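Local coordinates for putative exported protein (Burkholderia pseudomallei, PDB 4JGB) that is of unknown function but probably binds NAD(P) in a Rossmann-type domain and may act as an oxidoreductase on CH-NH donors, at residues A[67-72]-A[88-93]; A[33-38]-A[60-65]; A[52-57]-A[83-88]; A[141-146]-A[151-156]; A[92-97]-A[147-152]. All coordinates share one frame; numbering follows the deposited sequence.

Interaction 1: A[67-72]-A[88-93]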
# COMPACT_ATOMS: atom_id res chain seq x y z
N ASP A 67 1.70 -12.51 10.23
CA ASP A 67 2.44 -12.94 9.02
C ASP A 67 2.82 -11.76 8.15
O ASP A 67 3.88 -11.76 7.50
CB ASP A 67 1.64 -13.93 8.18
CG ASP A 67 1.29 -15.17 8.93
OD1 ASP A 67 2.23 -15.77 9.48
OD2 ASP A 67 0.10 -15.52 8.99
N VAL A 68 1.96 -10.74 8.12
CA VAL A 68 2.10 -9.65 7.15
C VAL A 68 1.72 -8.34 7.84
O VAL A 68 0.73 -8.26 8.56
CB VAL A 68 1.17 -9.90 5.93
CG1 VAL A 68 1.12 -8.72 4.93
CG2 VAL A 68 1.54 -11.22 5.25
N VAL A 69 2.49 -7.29 7.60
CA VAL A 69 1.99 -5.97 8.00
C VAL A 69 1.74 -5.11 6.75
O VAL A 69 2.59 -5.04 5.84
CB VAL A 69 2.91 -5.32 9.05
CG1 VAL A 69 4.26 -4.99 8.44
CG2 VAL A 69 2.28 -4.05 9.59
N ALA A 70 0.56 -4.50 6.67
CA ALA A 70 0.23 -3.61 5.53
C ALA A 70 -0.18 -2.20 5.98
O ALA A 70 -0.82 -2.02 7.01
CB ALA A 70 -0.88 -4.25 4.64
N SER A 71 0.19 -1.20 5.19
CA SER A 71 -0.26 0.16 5.45
C SER A 71 -1.11 0.65 4.27
O SER A 71 -0.66 0.64 3.12
CB SER A 71 0.95 1.07 5.72
OG SER A 71 0.65 2.44 5.52
N ALA A 72 -2.33 1.10 4.57
CA ALA A 72 -3.35 1.38 3.55
C ALA A 72 -3.87 2.80 3.57
O ALA A 72 -4.94 3.09 3.03
CB ALA A 72 -4.51 0.42 3.70
N LYS A 88 9.29 4.13 7.19
CA LYS A 88 10.40 3.89 8.10
C LYS A 88 9.94 3.17 9.36
O LYS A 88 10.60 2.23 9.84
CB LYS A 88 11.11 5.19 8.47
CG LYS A 88 11.90 5.80 7.32
CD LYS A 88 12.90 6.88 7.78
CE LYS A 88 13.67 7.40 6.57
NZ LYS A 88 14.80 8.34 6.84
N ALA A 89 8.81 3.62 9.90
CA ALA A 89 8.30 3.06 11.16
C ALA A 89 7.80 1.65 10.93
O ALA A 89 7.96 0.78 11.79
CB ALA A 89 7.21 3.95 11.75
N LEU A 90 7.20 1.41 9.77
CA LEU A 90 6.75 0.08 9.39
C LEU A 90 7.91 -0.90 9.30
O LEU A 90 7.83 -2.00 9.84
CB LEU A 90 6.02 0.08 8.04
CG LEU A 90 4.52 0.37 8.02
CD1 LEU A 90 4.04 0.10 6.61
CD2 LEU A 90 3.77 -0.49 9.01
N VAL A 91 8.95 -0.51 8.59
CA VAL A 91 10.13 -1.36 8.38
C VAL A 91 10.77 -1.67 9.72
O VAL A 91 11.13 -2.82 9.98
CB VAL A 91 11.17 -0.69 7.48
CG1 VAL A 91 12.51 -1.42 7.56
CG2 VAL A 91 10.68 -0.60 6.04
N ASP A 92 10.92 -0.65 10.58
CA ASP A 92 11.57 -0.87 11.90
C ASP A 92 10.73 -1.83 12.78
O ASP A 92 11.26 -2.77 13.40
CB ASP A 92 11.81 0.48 12.60
CG ASP A 92 12.37 0.32 13.99
OD1 ASP A 92 13.43 -0.31 14.12
OD2 ASP A 92 11.74 0.82 14.96
N GLY A 93 9.42 -1.59 12.81
CA GLY A 93 8.48 -2.47 13.51
C GLY A 93 8.55 -3.89 12.99
O GLY A 93 8.65 -4.84 13.77
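Val69 of strand 68-71 and Leu90 of helix 83-97 mark the closest approach of the two backbones, with their CA atoms 7.8 Å apart; no hydrogen bond crosses, and the contact is made by side chains. Leu90 fills the gap with a fork. One prong, CD2, lies 3.9 Å from CG2 of Val69, an ordinary contact between methyl groups. The other prong, CD1, is pressed against CB of Ser71 at 3.4 Å, closer than two carbons usually pack, so this end of the interface is the tight one. Val69 and Ser71 both direct their CB atoms at the helix, whereas Ala70 between them faces the other side of the sheet; the leucine thus spans two strand positions and skips the one in the middle. In Val69, CG2 stands opposite the backbone N about the first side-chain bond, which leaves CG1 wedged between N and the carbonyl carbon (chi1 67°) and makes CG2 the methyl that meets the leucine.

All three touching residues are buried, and together the segments hide 149 Å². Leu90 also packs on Phe11 and Val104, whose strands flank 68-71, so it lies across the centre of the sheet rather than on one strand alone. The helix keeps its regular pattern here, with Gly93 N bonded to Ala89 O at 3.0 Å. On the strand, Val69 shares backbone hydrogen bonds with Arg101 and Val103. Strand 68-71, helix 83-97 and parallel strand 101-105 form a beta-alpha-beta crossover, the repeating unit of the Rossmann fold.

Interaction 2: A[33-38]-A[60-65]. With SO4 (sulfate ion), chain E.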
# COMPACT_ATOMS: atom_id res chain seq x y z
N THR A 33 -6.49 -7.94 11.32
CA THR A 33 -6.49 -7.07 12.49
C THR A 33 -6.26 -5.63 12.05
O THR A 33 -5.21 -5.31 11.55
CB THR A 33 -5.39 -7.54 13.48
OG1 THR A 33 -5.55 -8.95 13.70
CG2 THR A 33 -5.46 -6.75 14.82
N ALA A 34 -7.26 -4.76 12.23
CA ALA A 34 -7.11 -3.33 12.01
C ALA A 34 -6.38 -2.69 13.19
O ALA A 34 -6.84 -2.74 14.35
CB ALA A 34 -8.47 -2.65 11.79
N LEU A 35 -5.21 -2.11 12.91
CA LEU A 35 -4.44 -1.48 13.96
C LEU A 35 -4.63 0.03 13.87
O LEU A 35 -4.54 0.59 12.77
CB LEU A 35 -2.96 -1.87 13.85
CG LEU A 35 -2.53 -3.31 14.09
CD1 LEU A 35 -1.01 -3.41 14.00
CD2 LEU A 35 -3.00 -3.79 15.47
N SER A 36 -4.90 0.67 15.02
CA SER A 36 -4.98 2.15 15.12
C SER A 36 -4.74 2.71 16.53
O SER A 36 -4.73 1.97 17.52
CB SER A 36 -6.32 2.68 14.58
OG SER A 36 -7.40 2.17 15.32
N ARG A 37 -4.54 4.03 16.63
CA ARG A 37 -4.39 4.72 17.93
C ARG A 37 -5.65 4.63 18.80
O ARG A 37 -5.55 4.40 20.00
CB ARG A 37 -3.95 6.17 17.76
N ASN A 38 -6.83 4.81 18.19
CA ASN A 38 -8.13 4.63 18.88
C ASN A 38 -8.98 3.62 18.16
O ASN A 38 -9.80 4.00 17.32
CB ASN A 38 -8.93 5.92 18.95
CG ASN A 38 -8.06 7.13 19.14
OD1 ASN A 38 -7.64 7.76 18.17
ND2 ASN A 38 -7.77 7.46 20.40
N ALA A 60 5.94 -2.85 17.27
CA ALA A 60 6.61 -4.15 17.45
C ALA A 60 5.77 -5.11 18.30
O ALA A 60 5.59 -6.27 17.92
CB ALA A 60 8.00 -3.97 18.04
N ALA A 61 5.23 -4.61 19.42
CA ALA A 61 4.31 -5.40 20.26
C ALA A 61 3.04 -5.85 19.53
O ALA A 61 2.63 -6.99 19.70
CB ALA A 61 3.95 -4.65 21.53
N ALA A 62 2.42 -4.96 18.75
CA ALA A 62 1.18 -5.28 18.01
C ALA A 62 1.36 -6.22 16.83
O ALA A 62 0.41 -6.90 16.42
CB ALA A 62 0.50 -4.01 17.52
N LEU A 63 2.56 -6.24 16.27
CA LEU A 63 2.85 -7.08 15.09
C LEU A 63 3.25 -8.49 15.47
O LEU A 63 3.38 -9.36 14.60
CB LEU A 63 3.98 -6.49 14.25
CG LEU A 63 3.69 -5.20 13.47
CD1 LEU A 63 4.82 -4.98 12.49
CD2 LEU A 63 2.35 -5.31 12.75
N ALA A 64 3.46 -8.71 16.77
CA ALA A 64 3.96 -9.99 17.25
C ALA A 64 3.02 -11.11 16.83
O ALA A 64 1.80 -11.04 17.02
CB ALA A 64 4.17 -9.96 18.77
N GLY A 65 3.57 -12.12 16.16
CA GLY A 65 2.76 -13.21 15.65
C GLY A 65 2.05 -12.98 14.33
O GLY A 65 1.40 -13.89 13.83
S SO4 E . -4.31 6.05 13.20
O1 SO4 E . -4.21 5.51 14.58
O2 SO4 E . -3.79 5.12 12.18
O3 SO4 E . -5.74 6.32 12.92
O4 SO4 E . -3.52 7.30 13.14
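Leu35 is the one strand residue that touches the helix, meeting Ala62 and Leu63, while two positions further on the same chain holds a sulfate ion. The apolar half of the contact is small, burying 105 Å², and no hydrogen bond crosses between the segments. CD1 of Leu35 is 3.9 Å from CB of Ala62, and its second methyl, CD2, also comes up to that CB, at 4.1 Å. The alanine therefore sits against both methyls of the leucine. Leu63 arrives differently: its CB leaves the backbone away from the strand, but with CG opposite the carbonyl carbon (chi1 -70°) the chain turns back and places CD2 of Leu63 beside Leu35 CD1 at 4.1 Å. Leu35 and Leu63 both rest on Ala9 of the neighbouring strand 7-11, and Leu35 on Phe11 as well, so the cluster continues into the sheet.

Past the end of strand 31-36 the chemistry changes. The backbone N of Arg37 donates to sulfate O1 in a nearly straight bond, 171° at the hydrogen, whose 2.5 Å length is short enough to be read with caution. CB of Arg37 is also near O1, at 3.3 Å; the side chain is not modelled beyond CB, so nothing can be said of the guanidinium. Tyr73 OH is a further hydrogen-bonding partner of the ion. The sulfate probably came from the crystallisation liquor, but an anion held by backbone N-H just after the second strand is consistent with the place where NADP-dependent Rossmann proteins commonly receive the adenosine 2'-phosphate.

Interaction 3: A[52-57]-A[83-88]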
# COMPACT_ATOMS: atom_id res chain seq x y z
N ASP A 52 0.28 2.35 18.01
CA ASP A 52 0.74 3.65 17.59
C ASP A 52 1.92 3.41 16.69
O ASP A 52 3.01 3.02 17.15
CB ASP A 52 1.14 4.53 18.77
CG ASP A 52 1.87 5.82 18.33
OD1 ASP A 52 1.81 6.17 17.13
OD2 ASP A 52 2.50 6.48 19.20
N LEU A 53 1.69 3.68 15.41
CA LEU A 53 2.66 3.53 14.36
C LEU A 53 4.04 4.14 14.71
O LEU A 53 5.08 3.53 14.48
CB LEU A 53 2.08 4.16 13.09
CG LEU A 53 2.74 3.86 11.74
CD1 LEU A 53 3.14 2.39 11.63
CD2 LEU A 53 1.81 4.26 10.61
N PHE A 54 4.02 5.32 15.32
CA PHE A 54 5.24 6.07 15.54
C PHE A 54 5.86 5.83 16.93
O PHE A 54 6.79 6.52 17.34
CB PHE A 54 4.97 7.56 15.29
CG PHE A 54 4.45 7.86 13.90
CD1 PHE A 54 5.21 7.55 12.77
CD2 PHE A 54 3.20 8.46 13.71
CE1 PHE A 54 4.74 7.82 11.48
CE2 PHE A 54 2.73 8.75 12.44
CZ PHE A 54 3.49 8.43 11.32
N ASP A 55 5.33 4.84 17.66
CA ASP A 55 5.85 4.49 18.98
C ASP A 55 6.52 3.14 18.86
O ASP A 55 5.83 2.12 18.75
CB ASP A 55 4.72 4.48 20.02
CG ASP A 55 5.17 4.01 21.41
OD1 ASP A 55 6.36 3.72 21.64
OD2 ASP A 55 4.30 3.92 22.29
N PRO A 56 7.87 3.12 18.91
CA PRO A 56 8.71 1.95 18.60
C PRO A 56 8.19 0.65 19.22
O PRO A 56 7.92 -0.31 18.49
CB PRO A 56 10.08 2.34 19.19
CG PRO A 56 9.83 3.51 20.09
CD PRO A 56 8.68 4.23 19.44
N ALA A 57 8.05 0.65 20.55
CA ALA A 57 7.54 -0.50 21.29
C ALA A 57 6.10 -0.87 20.93
O ALA A 57 5.72 -2.05 21.01
CB ALA A 57 7.65 -0.23 22.79
N VAL A 83 4.57 10.53 5.02
CA VAL A 83 4.68 9.34 4.16
C VAL A 83 6.00 8.56 4.39
O VAL A 83 5.99 7.34 4.62
CB VAL A 83 4.36 9.68 2.70
CG1 VAL A 83 4.91 8.63 1.74
CG2 VAL A 83 2.84 9.85 2.51
N VAL A 84 7.14 9.24 4.34
CA VAL A 84 8.44 8.58 4.65
C VAL A 84 8.52 7.97 6.07
O VAL A 84 8.95 6.81 6.24
CB VAL A 84 9.65 9.53 4.40
CG1 VAL A 84 10.97 8.93 4.92
CG2 VAL A 84 9.75 9.83 2.91
N ALA A 85 8.11 8.74 7.09
CA ALA A 85 8.16 8.26 8.48
C ALA A 85 7.31 6.99 8.65
O ALA A 85 7.72 6.07 9.34
CB ALA A 85 7.71 9.34 9.44
N VAL A 86 6.13 6.95 8.01
CA VAL A 86 5.30 5.75 8.04
C VAL A 86 6.07 4.53 7.51
O VAL A 86 6.20 3.54 8.21
CB VAL A 86 3.98 5.89 7.26
CG1 VAL A 86 3.27 4.54 7.18
CG2 VAL A 86 3.05 6.89 7.94
N ALA A 87 6.57 4.62 6.27
CA ALA A 87 7.42 3.57 5.70
C ALA A 87 8.58 3.14 6.65
O ALA A 87 8.82 1.94 6.87
CB ALA A 87 7.98 4.04 4.35
N LYS A 88 9.29 4.13 7.19
CA LYS A 88 10.40 3.89 8.10
C LYS A 88 9.94 3.17 9.36
O LYS A 88 10.60 2.23 9.84
CB LYS A 88 11.11 5.19 8.47
CG LYS A 88 11.90 5.80 7.32
CD LYS A 88 12.90 6.88 7.78
CE LYS A 88 13.67 7.40 6.57
NZ LYS A 88 14.80 8.34 6.84
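Leu53 and Phe54, the two central residues of a type I beta turn from Asp52 to Asp55, carry this turn against Ala85 and Val86 in the first half of helix 83-97. The turn is closed by Asp55 N bonding to Asp52 O at 3.0 Å. A second bond braces it: Phe54 N donates to Asp52 OD1, also at 3.0 Å, which makes an Asx turn. That N-H approaches from above the carboxylate plane, 62° out of it. Asp55 then takes the N-cap position of helix 56-63, so turn and helix start form one compact unit.

Val86 is gripped by two side chains. Its CG1 lies 3.7 Å from CD2 of Leu53, and the leucine crosses the valine at about a right angle. Its CG2 meets CZ of Phe54 at 3.7 Å, the ring approaching obliquely. Beside CZ, CE1 of the ring packs against CB of Ala85 at 3.9 Å, while the backbone N of Val86 lies in the ring plane at its edge. Phe54 reaches so far because CG is placed opposite its own carbonyl carbon (chi1 -58°), carrying the end of the ring to a helix that its CB does not face.

The interface is graded: Leu53 is buried and also touches Tyr73, whereas Phe54, at the outer side, is exposed. The nearest atoms of the Leu53 side chain and the bound sulfate are about 6 Å apart. The arrangement resembles the Asp-Leu/Val turn after the third parallel strand that borders the adenine in short-chain dehydrogenase relatives; a like role here is only inferred.

Interaction 4: A[141-146]-A[151-156]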
# COMPACT_ATOMS: atom_id res chain seq x y z
N GLY A 141 12.29 5.43 -2.41
CA GLY A 141 13.75 5.57 -2.25
C GLY A 141 14.29 4.95 -0.96
O GLY A 141 15.31 4.26 -0.97
N TYR A 142 13.61 5.18 0.16
CA TYR A 142 14.06 4.57 1.41
C TYR A 142 13.96 3.03 1.40
O TYR A 142 14.92 2.32 1.74
CB TYR A 142 13.33 5.16 2.62
CG TYR A 142 13.55 4.33 3.84
CD1 TYR A 142 14.75 4.40 4.53
CD2 TYR A 142 12.57 3.43 4.29
CE1 TYR A 142 14.97 3.61 5.66
CE2 TYR A 142 12.78 2.64 5.40
CZ TYR A 142 13.98 2.74 6.08
OH TYR A 142 14.21 1.98 7.19
N LEU A 143 12.80 2.52 1.00
CA LEU A 143 12.56 1.08 0.89
C LEU A 143 13.53 0.33 -0.04
O LEU A 143 13.81 -0.86 0.18
CB LEU A 143 11.11 0.83 0.45
CG LEU A 143 10.03 1.07 1.50
CD1 LEU A 143 8.66 1.09 0.81
CD2 LEU A 143 10.07 -0.00 2.60
N SER A 144 14.06 1.00 -1.07
CA SER A 144 15.05 0.39 -1.98
C SER A 144 16.36 0.07 -1.27
O SER A 144 17.18 -0.72 -1.76
CB SER A 144 15.32 1.32 -3.18
OG SER A 144 14.11 1.75 -3.76
N THR A 145 16.59 0.68 -0.11
CA THR A 145 17.80 0.35 0.68
C THR A 145 17.55 -0.85 1.61
O THR A 145 18.44 -1.30 2.35
CB THR A 145 18.28 1.56 1.52
OG1 THR A 145 17.33 1.80 2.58
CG2 THR A 145 18.39 2.83 0.63
N VAL A 146 16.33 -1.37 1.60
CA VAL A 146 15.99 -2.39 2.56
C VAL A 146 16.03 -3.70 1.79
O VAL A 146 15.20 -3.93 0.90
CB VAL A 146 14.63 -2.09 3.21
CG1 VAL A 146 14.15 -3.27 4.06
CG2 VAL A 146 14.68 -0.78 4.00
N TRP A 151 9.30 -6.53 1.14
CA TRP A 151 8.42 -5.42 1.03
C TRP A 151 7.93 -5.27 -0.40
O TRP A 151 8.58 -5.75 -1.35
CB TRP A 151 9.08 -4.13 1.58
CG TRP A 151 10.34 -3.72 0.85
CD1 TRP A 151 11.65 -3.96 1.24
CD2 TRP A 151 10.42 -3.00 -0.39
NE1 TRP A 151 12.53 -3.41 0.32
CE2 TRP A 151 11.80 -2.83 -0.69
CE3 TRP A 151 9.46 -2.49 -1.27
CZ2 TRP A 151 12.25 -2.17 -1.86
CZ3 TRP A 151 9.91 -1.81 -2.44
CH2 TRP A 151 11.28 -1.68 -2.72
N THR A 152 6.77 -4.63 -0.54
CA THR A 152 6.20 -4.28 -1.84
C THR A 152 5.62 -2.88 -1.73
O THR A 152 4.90 -2.56 -0.78
CB THR A 152 5.08 -5.28 -2.25
OG1 THR A 152 5.69 -6.51 -2.63
CG2 THR A 152 4.29 -4.75 -3.48
N PHE A 153 5.95 -2.02 -2.69
CA PHE A 153 5.46 -0.66 -2.68
C PHE A 153 4.40 -0.64 -3.77
O PHE A 153 4.74 -0.61 -4.95
CB PHE A 153 6.63 0.26 -2.98
CG PHE A 153 6.29 1.73 -3.06
CD1 PHE A 153 6.19 2.51 -1.90
CD2 PHE A 153 6.16 2.35 -4.31
CE1 PHE A 153 5.92 3.87 -2.01
CE2 PHE A 153 5.87 3.71 -4.40
CZ PHE A 153 5.76 4.48 -3.25
N PHE A 154 3.13 -0.72 -3.37
CA PHE A 154 2.04 -1.02 -4.30
C PHE A 154 1.25 0.24 -4.65
O PHE A 154 0.30 0.54 -3.96
CB PHE A 154 1.07 -2.10 -3.71
CG PHE A 154 0.35 -2.92 -4.78
CD1 PHE A 154 -0.43 -2.31 -5.76
CD2 PHE A 154 0.49 -4.31 -4.82
CE1 PHE A 154 -1.03 -3.04 -6.77
CE2 PHE A 154 -0.13 -5.06 -5.81
CZ PHE A 154 -0.90 -4.43 -6.78
N SER A 155 1.63 0.96 -5.72
CA SER A 155 0.95 2.22 -6.09
C SER A 155 -0.37 2.01 -6.79
O SER A 155 -0.47 1.15 -7.67
CB SER A 155 1.83 3.10 -7.01
OG SER A 155 3.06 3.39 -6.37
N PRO A 156 -1.39 2.79 -6.41
CA PRO A 156 -2.66 2.81 -7.12
C PRO A 156 -2.42 3.44 -8.47
O PRO A 156 -1.40 4.12 -8.68
CB PRO A 156 -3.54 3.82 -6.30
CG PRO A 156 -2.81 4.08 -5.03
CD PRO A 156 -1.35 3.75 -5.29
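Trp151, near the start of strand 150-155 of the Rossmann sheet, is packed against Leu143 and Val146, which open and close the type I turn from Leu143 to Val146. This is the tight part of the contact. CB of Leu143 stands almost exactly over the six-membered ring of Trp151, 3.8 Å from its centroid and 5° off the ring normal, a clear CH-pi arrangement. CG1 of Val146 packs on CD1 of the Trp151 indole at 3.8 Å. Deeper in, CD1 of Leu143 meets CD1 of Phe153 at 3.9 Å, the two side chains crossing at about a right angle; Phe153 also meets the ring of Tyr140 and packs on Val104.

The turn's outer side contrasts with this. Ser144 and Thr145 are exposed and direct their CB atoms away from the strand; in the conformer given, Ser144 OG bonds to Tyr140 O, and Thr145 OG1 donates to Tyr142 O at 2.6 Å, in the carbonyl plane. Those hydroxyls bond to backbone carbonyls of their own side rather than to the strand.

The indole nitrogen fixes the ring's rotation, because Trp151 NE1 donates to Val146 O at 2.8 Å and 160°, the oxygen lying 3° out of the ring plane.

Interaction 5: A[92-97]-A[147-152]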
# COMPACT_ATOMS: atom_id res chain seq x y z
N ASP A 92 10.92 -0.65 10.58
CA ASP A 92 11.57 -0.87 11.90
C ASP A 92 10.73 -1.83 12.78
O ASP A 92 11.26 -2.77 13.40
CB ASP A 92 11.81 0.48 12.60
CG ASP A 92 12.37 0.32 13.99
OD1 ASP A 92 13.43 -0.31 14.12
OD2 ASP A 92 11.74 0.82 14.96
N GLY A 93 9.42 -1.59 12.81
CA GLY A 93 8.48 -2.47 13.51
C GLY A 93 8.55 -3.89 12.99
O GLY A 93 8.65 -4.84 13.77
N ALA A 94 8.49 -4.06 11.67
CA ALA A 94 8.50 -5.41 11.10
C ALA A 94 9.77 -6.13 11.50
O ALA A 94 9.71 -7.26 11.96
CB ALA A 94 8.36 -5.37 9.58
N ARG A 95 10.93 -5.48 11.33
CA ARG A 95 12.22 -6.04 11.77
C ARG A 95 12.23 -6.46 13.24
O ARG A 95 12.64 -7.59 13.58
CB ARG A 95 13.35 -5.03 11.53
CG ARG A 95 13.74 -4.87 10.06
CD ARG A 95 14.66 -3.68 9.84
NE ARG A 95 15.39 -3.80 8.58
CZ ARG A 95 16.07 -2.80 8.02
NH1 ARG A 95 16.08 -1.62 8.60
NH2 ARG A 95 16.71 -2.98 6.87
N LYS A 96 11.78 -5.55 14.10
CA LYS A 96 11.82 -5.73 15.55
C LYS A 96 10.90 -6.88 15.97
O LYS A 96 11.24 -7.66 16.86
CB LYS A 96 11.39 -4.44 16.26
N ALA A 97 9.76 -6.99 15.27
CA ALA A 97 8.76 -8.02 15.55
C ALA A 97 9.01 -9.37 14.82
O ALA A 97 8.39 -10.37 15.14
CB ALA A 97 7.38 -7.49 15.24
N GLN A 147 16.99 -4.55 2.15
CA GLN A 147 17.22 -5.81 1.44
C GLN A 147 16.69 -7.00 2.21
O GLN A 147 16.52 -8.08 1.66
CB GLN A 147 18.73 -6.01 1.22
CG GLN A 147 19.42 -4.92 0.40
CD GLN A 147 19.39 -5.19 -1.09
OE1 GLN A 147 18.33 -5.15 -1.73
NE2 GLN A 147 20.56 -5.48 -1.66
N ASP A 148 16.48 -6.79 3.50
CA ASP A 148 16.27 -7.91 4.40
C ASP A 148 14.78 -8.19 4.71
O ASP A 148 14.47 -9.12 5.46
CB ASP A 148 17.06 -7.64 5.69
CG ASP A 148 16.55 -6.40 6.42
OD1 ASP A 148 16.71 -5.27 5.91
OD2 ASP A 148 15.97 -6.57 7.48
N LEU A 149 13.87 -7.36 4.21
CA LEU A 149 12.43 -7.63 4.35
C LEU A 149 11.84 -7.88 2.95
O LEU A 149 12.36 -7.36 1.96
CB LEU A 149 11.72 -6.42 4.97
CG LEU A 149 12.05 -5.87 6.37
CD1 LEU A 149 11.16 -4.67 6.67
CD2 LEU A 149 11.84 -6.94 7.41
N ASP A 150 10.73 -8.64 2.90
CA ASP A 150 9.91 -8.80 1.66
C ASP A 150 8.85 -7.71 1.54
O ASP A 150 7.67 -7.92 1.81
CB ASP A 150 9.23 -10.16 1.60
CG ASP A 150 10.21 -11.31 1.58
OD1 ASP A 150 11.39 -11.09 1.17
OD2 ASP A 150 9.81 -12.42 1.98
N TRP A 151 9.30 -6.53 1.14
CA TRP A 151 8.42 -5.42 1.03
C TRP A 151 7.93 -5.27 -0.40
O TRP A 151 8.58 -5.75 -1.35
CB TRP A 151 9.08 -4.13 1.58
CG TRP A 151 10.34 -3.72 0.85
CD1 TRP A 151 11.65 -3.96 1.24
CD2 TRP A 151 10.42 -3.00 -0.39
NE1 TRP A 151 12.53 -3.41 0.32
CE2 TRP A 151 11.80 -2.83 -0.69
CE3 TRP A 151 9.46 -2.49 -1.27
CZ2 TRP A 151 12.25 -2.17 -1.86
CZ3 TRP A 151 9.91 -1.81 -2.44
CH2 TRP A 151 11.28 -1.68 -2.72
N THR A 152 6.77 -4.63 -0.54
CA THR A 152 6.20 -4.28 -1.84
C THR A 152 5.62 -2.88 -1.73
O THR A 152 4.90 -2.56 -0.78
CB THR A 152 5.08 -5.28 -2.25
OG1 THR A 152 5.69 -6.51 -2.63
CG2 THR A 152 4.29 -4.75 -3.48
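Arg95 near the end of helix 83-97 and Asp148 ahead of strand 150-155 form a salt bridge where this helix of the Rossmann fold meets the loop leading into the strand. Two N-H groups of the guanidinium serve the carboxylate. NE of Arg95 donates to OD2 of Asp148 at 3.0 Å, taking the syn lone pair, with 160° at the hydrogen. NH2 of Arg95 donates to OD1 of Asp148 in a nearly straight bond of 173°, which the model makes very short at 2.5 Å. A longer NE approach to OD1 is weak. Each carboxylate oxygen thus has a donor of its own, and the two flat groups are nearly coplanar, 20° apart. Arg95 gets there with its chain extended from CG to NE, bringing to Asp148 a group whose CB does not face that segment. Both residues lie at the surface, where solvent may weaken the charge pair.

Beneath it the contact is apolar and buried. Leu149 points CD2 at CG of Arg95, 3.9 Å away, so the arginine's aliphatic part roofs the leucine while its end is engaged by Asp148. Ala94 and Leu149 both rest on Val102.

The next polar groups look elsewhere. Asp150 divides its carboxylate between Arg206 NH1 at OD1 and Lys100 NZ at OD2, and Leu149 O accepts from Arg206 NH1. Thr152 OG1 is bonded to Phe204 O and Arg101 NH1. Within the helix, Lys96 N reaches Asp92 O at 2.9 Å. On the side of the helix facing Leu149, CB of Ala94 lies 4.1 Å from CD1 of that leucine.

Helix 83-97 runs through three of the contacts: its start receives the turn of interaction 3, its middle fills interaction 1, and its end carries the salt bridge of interaction 5. Interactions 4 and 5 share the start of strand 150-155. Interactions 1 and 4 are core contacts; both reach the same sheet, and Val91 CG2 touches Leu143 CD2 at 3.5 Å between them. Interaction 2 is buried too but lies toward the second strand, joined to interaction 1 where Val69 CG2 meets Leu63 CD2. Interactions 3 and 5 are partly exposed. Chemistry follows position: interactions 1, 2 and 3 are apolar across their segments, interaction 4 adds one indole hydrogen bond, and interaction 5 alone pairs charges.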